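PDB 3JX8: putative lipoprotein from Parabacteroides distasonis ATCC 8503, which is of uncertain function but, as a putative lipoprotein with an adhesin-like beta-solenoid fold, may take part in cell adhesion or lipid binding. Local coordinates for residues L218-N221 with E227-Y230; I236-S239 with S245-K248. One frame throughout, in Å; residues are numbered along the deposited sequence.

Interaction 1 (L218-N221 with E227-Y230)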
# COMPACT_ATOMS: atom_id res chain seq x y z
N LEU A 218 -14.60 -13.16 -13.12
CA LEU A 218 -13.55 -12.16 -12.94
C LEU A 218 -14.20 -10.88 -12.46
O LEU A 218 -15.10 -10.32 -13.11
CB LEU A 218 -12.75 -11.89 -14.21
CG LEU A 218 -11.68 -10.79 -14.15
CD1 LEU A 218 -10.59 -11.11 -13.05
CD2 LEU A 218 -11.03 -10.60 -15.55
N ASP A 219 -13.74 -10.41 -11.31
CA ASP A 219 -14.20 -9.18 -10.73
C ASP A 219 -13.00 -8.23 -10.80
O ASP A 219 -11.98 -8.43 -10.13
CB ASP A 219 -14.66 -9.53 -9.32
CG ASP A 219 -15.17 -8.37 -8.54
OD1 ASP A 219 -15.33 -7.26 -9.11
OD2 ASP A 219 -15.43 -8.59 -7.32
N ALA A 220 -13.11 -7.22 -11.66
CA ALA A 220 -11.99 -6.38 -12.08
C ALA A 220 -12.23 -4.94 -11.61
O ALA A 220 -13.19 -4.29 -12.06
CB ALA A 220 -11.81 -6.45 -13.59
N ASN A 221 -11.40 -4.46 -10.69
CA ASN A 221 -11.59 -3.15 -10.05
C ASN A 221 -10.33 -2.33 -10.10
O ASN A 221 -9.24 -2.82 -9.71
CB ASN A 221 -12.01 -3.32 -8.58
CG ASN A 221 -13.25 -4.19 -8.43
OD1 ASN A 221 -14.34 -3.78 -8.83
ND2 ASN A 221 -13.08 -5.41 -7.97
N GLU A 227 -3.91 -0.91 -14.75
CA GLU A 227 -4.45 -1.76 -15.82
C GLU A 227 -4.56 -3.21 -15.44
O GLU A 227 -3.66 -3.76 -14.78
CB GLU A 227 -3.55 -1.70 -17.05
CG GLU A 227 -3.44 -0.30 -17.64
CD GLU A 227 -2.54 -0.25 -18.89
OE1 GLU A 227 -2.01 -1.26 -19.31
OE2 GLU A 227 -2.34 0.83 -19.45
N ILE A 228 -5.68 -3.81 -15.86
CA ILE A 228 -5.93 -5.24 -15.72
C ILE A 228 -5.99 -5.83 -17.14
O ILE A 228 -6.74 -5.37 -18.01
CB ILE A 228 -7.21 -5.55 -14.93
CG1 ILE A 228 -7.07 -4.95 -13.53
CG2 ILE A 228 -7.49 -7.11 -14.93
CD1 ILE A 228 -8.34 -5.00 -12.63
N HIS A 229 -5.14 -6.82 -17.37
CA HIS A 229 -5.12 -7.56 -18.61
C HIS A 229 -5.60 -8.95 -18.26
O HIS A 229 -5.06 -9.58 -17.33
CB HIS A 229 -3.70 -7.68 -19.17
CG HIS A 229 -2.89 -6.44 -19.01
ND1 HIS A 229 -3.13 -5.30 -19.75
CD2 HIS A 229 -1.87 -6.14 -18.17
CE1 HIS A 229 -2.27 -4.36 -19.39
NE2 HIS A 229 -1.50 -4.84 -18.43
N TYR A 230 -6.59 -9.45 -18.97
CA TYR A 230 -7.10 -10.77 -18.66
C TYR A 230 -7.25 -11.67 -19.86
O TYR A 230 -7.46 -11.22 -21.00
CB TYR A 230 -8.42 -10.68 -17.90
CG TYR A 230 -9.67 -10.37 -18.71
CD1 TYR A 230 -9.97 -9.05 -19.08
CD2 TYR A 230 -10.57 -11.38 -19.08
CE1 TYR A 230 -11.12 -8.76 -19.80
CE2 TYR A 230 -11.72 -11.08 -19.79
CZ TYR A 230 -11.99 -9.78 -20.13
OH TYR A 230 -13.11 -9.46 -20.82
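L218 starts the contact by sending CD2 obliquely against the root of the Y230 side chain, 3.4 Å from Y230 CG, across the interior of one coil of a beta-solenoid, between two of its faces. The family belongs to the pectate-lyase-like clan. Strands 218-221 and 227-230 are successive, nearly antiparallel (158°), and lie on separate faces, so side chains rather than backbone hydrogen bonds join them. With CG anti to the backbone N (chi1 176°), the leucine reaches well into the interior, and its branched, apolar end packs against the tyrosine's CB and CG. D219, the next residue, has its CB directed outward, where its carboxylate need not be buried. A220 turns inward again, and its small methyl leaves room for the long I228 branch: A220 CB lies 3.9 Å from I228 CD1. The interior is shared with the preceding coil, since V212 touches L218, I228 and Y230. N221 points its side chain out, yet its backbone still lines the contact, with I228 CD1 3.7 Å from N221 N. On the outer surface the N221 amide turns back along its own strand, and ND2 gives a hydrogen bond of 3.1 Å to D219 OD1, arriving from above the carboxylate plane, 66° out of it.

Interaction 2 (I236-S239 with S245-K248)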
# COMPACT_ATOMS: atom_id res chain seq x y z
N ILE A 236 -17.02 -11.13 -16.67
CA ILE A 236 -16.28 -10.07 -16.00
C ILE A 236 -17.24 -9.05 -15.45
O ILE A 236 -18.21 -8.65 -16.12
CB ILE A 236 -15.23 -9.43 -16.99
CG1 ILE A 236 -14.30 -8.44 -16.27
CG2 ILE A 236 -15.88 -8.76 -18.21
CD1 ILE A 236 -13.17 -7.90 -17.20
N SER A 237 -17.01 -8.65 -14.20
CA SER A 237 -17.63 -7.44 -13.62
C SER A 237 -16.56 -6.39 -13.61
O SER A 237 -15.47 -6.62 -13.05
CB SER A 237 -18.12 -7.70 -12.21
OG SER A 237 -19.07 -8.75 -12.33
N LYS A 238 -16.84 -5.26 -14.25
CA LYS A 238 -15.85 -4.21 -14.48
C LYS A 238 -16.14 -3.03 -13.58
O LYS A 238 -17.29 -2.64 -13.41
CB LYS A 238 -15.93 -3.72 -15.90
CG LYS A 238 -15.64 -4.75 -16.93
CD LYS A 238 -15.98 -4.19 -18.31
CE LYS A 238 -15.84 -5.22 -19.42
NZ LYS A 238 -16.30 -4.64 -20.69
N SER A 239 -15.10 -2.44 -13.00
CA SER A 239 -15.26 -1.20 -12.26
C SER A 239 -13.99 -0.37 -12.35
O SER A 239 -12.94 -0.81 -11.88
CB SER A 239 -15.58 -1.55 -10.84
OG SER A 239 -15.63 -0.36 -10.10
N SER A 245 -7.54 1.04 -17.26
CA SER A 245 -8.20 0.26 -18.28
C SER A 245 -8.10 -1.23 -18.09
O SER A 245 -7.22 -1.73 -17.41
CB SER A 245 -7.66 0.65 -19.66
OG SER A 245 -6.36 0.17 -19.78
N ILE A 246 -9.06 -1.91 -18.68
CA ILE A 246 -9.19 -3.35 -18.67
C ILE A 246 -9.09 -3.80 -20.10
O ILE A 246 -9.73 -3.20 -20.96
CB ILE A 246 -10.58 -3.78 -18.12
CG1 ILE A 246 -10.67 -3.45 -16.63
CG2 ILE A 246 -10.84 -5.28 -18.33
CD1 ILE A 246 -12.07 -3.56 -16.06
N ASN A 247 -8.30 -4.85 -20.37
CA ASN A 247 -8.23 -5.42 -21.71
C ASN A 247 -8.10 -6.95 -21.74
O ASN A 247 -7.43 -7.56 -20.89
CB ASN A 247 -7.15 -4.74 -22.56
CG ASN A 247 -5.76 -5.18 -22.21
OD1 ASN A 247 -5.27 -4.86 -21.14
ND2 ASN A 247 -5.09 -5.91 -23.13
N LYS A 248 -8.79 -7.55 -22.70
CA LYS A 248 -8.81 -8.98 -22.87
C LYS A 248 -7.76 -9.38 -23.89
O LYS A 248 -7.69 -8.77 -24.93
CB LYS A 248 -10.19 -9.46 -23.34
CG LYS A 248 -10.35 -10.99 -23.25
CD LYS A 248 -11.78 -11.41 -23.44
CE LYS A 248 -11.90 -12.92 -23.51
NZ LYS A 248 -13.34 -13.38 -23.51
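I246 meets I236 and K238 with two different branches, and its first torsion sorts them: at chi1 -69° CG2 stands anti to the backbone N, while CG1 lies beside that N and carries CD1 across toward K238. On the opposing strand, I236 places CG1 anti to its own N (chi1 -172°), which sends CD1 inward. I236 CD1 and I246 CG2 come within 3.7 Å, the two side chains running past one another in opposite directions. The other branch crosses the base of K238 at an angle: I246 CD1 is 3.9 Å from K238 CB and equally close to K238 CG, so only the aliphatic start of the lysine is used. Strands 236-239 and 245-248 belong to the last coil of the beta-solenoid and face each other from different sheets, nearly antiparallel (155°), with no hydrogen bond between them. Isoleucines suit the interior between the two strands, being broad near the backbone and wholly apolar in the side chain. Toward the preceding coil, A220 touches both isoleucines. The second subunit meets the terminal coil, with its N79 packing on I246. This probably accounts for a lysine here: beyond CG the K238 chain runs extended, and NZ hydrogen-bonds to N79 OD1 and F77 O of the second subunit.

Following the chain from the N terminus, strand 217-223 leads through a short turn into strand 227-231, and interaction 1 closes that short loop. The chain then crosses back to strand 235-241 and on to strand 245-248, where interaction 2 closes an equivalent loop one coil later. The two loops follow in series, neither nesting nor crossing. Each interaction joins two faces within one coil, while the parallel neighbours, 217-223 beside 235-241 and 227-231 beside 245-248, join the coils. On one face L218 O accepts a probable hydrogen bond from S237 N; on the other, H229 ND1 probably bonds to N247 OD1. Between the faces, Y230 CE1 packs 3.4 Å from I236 CD1.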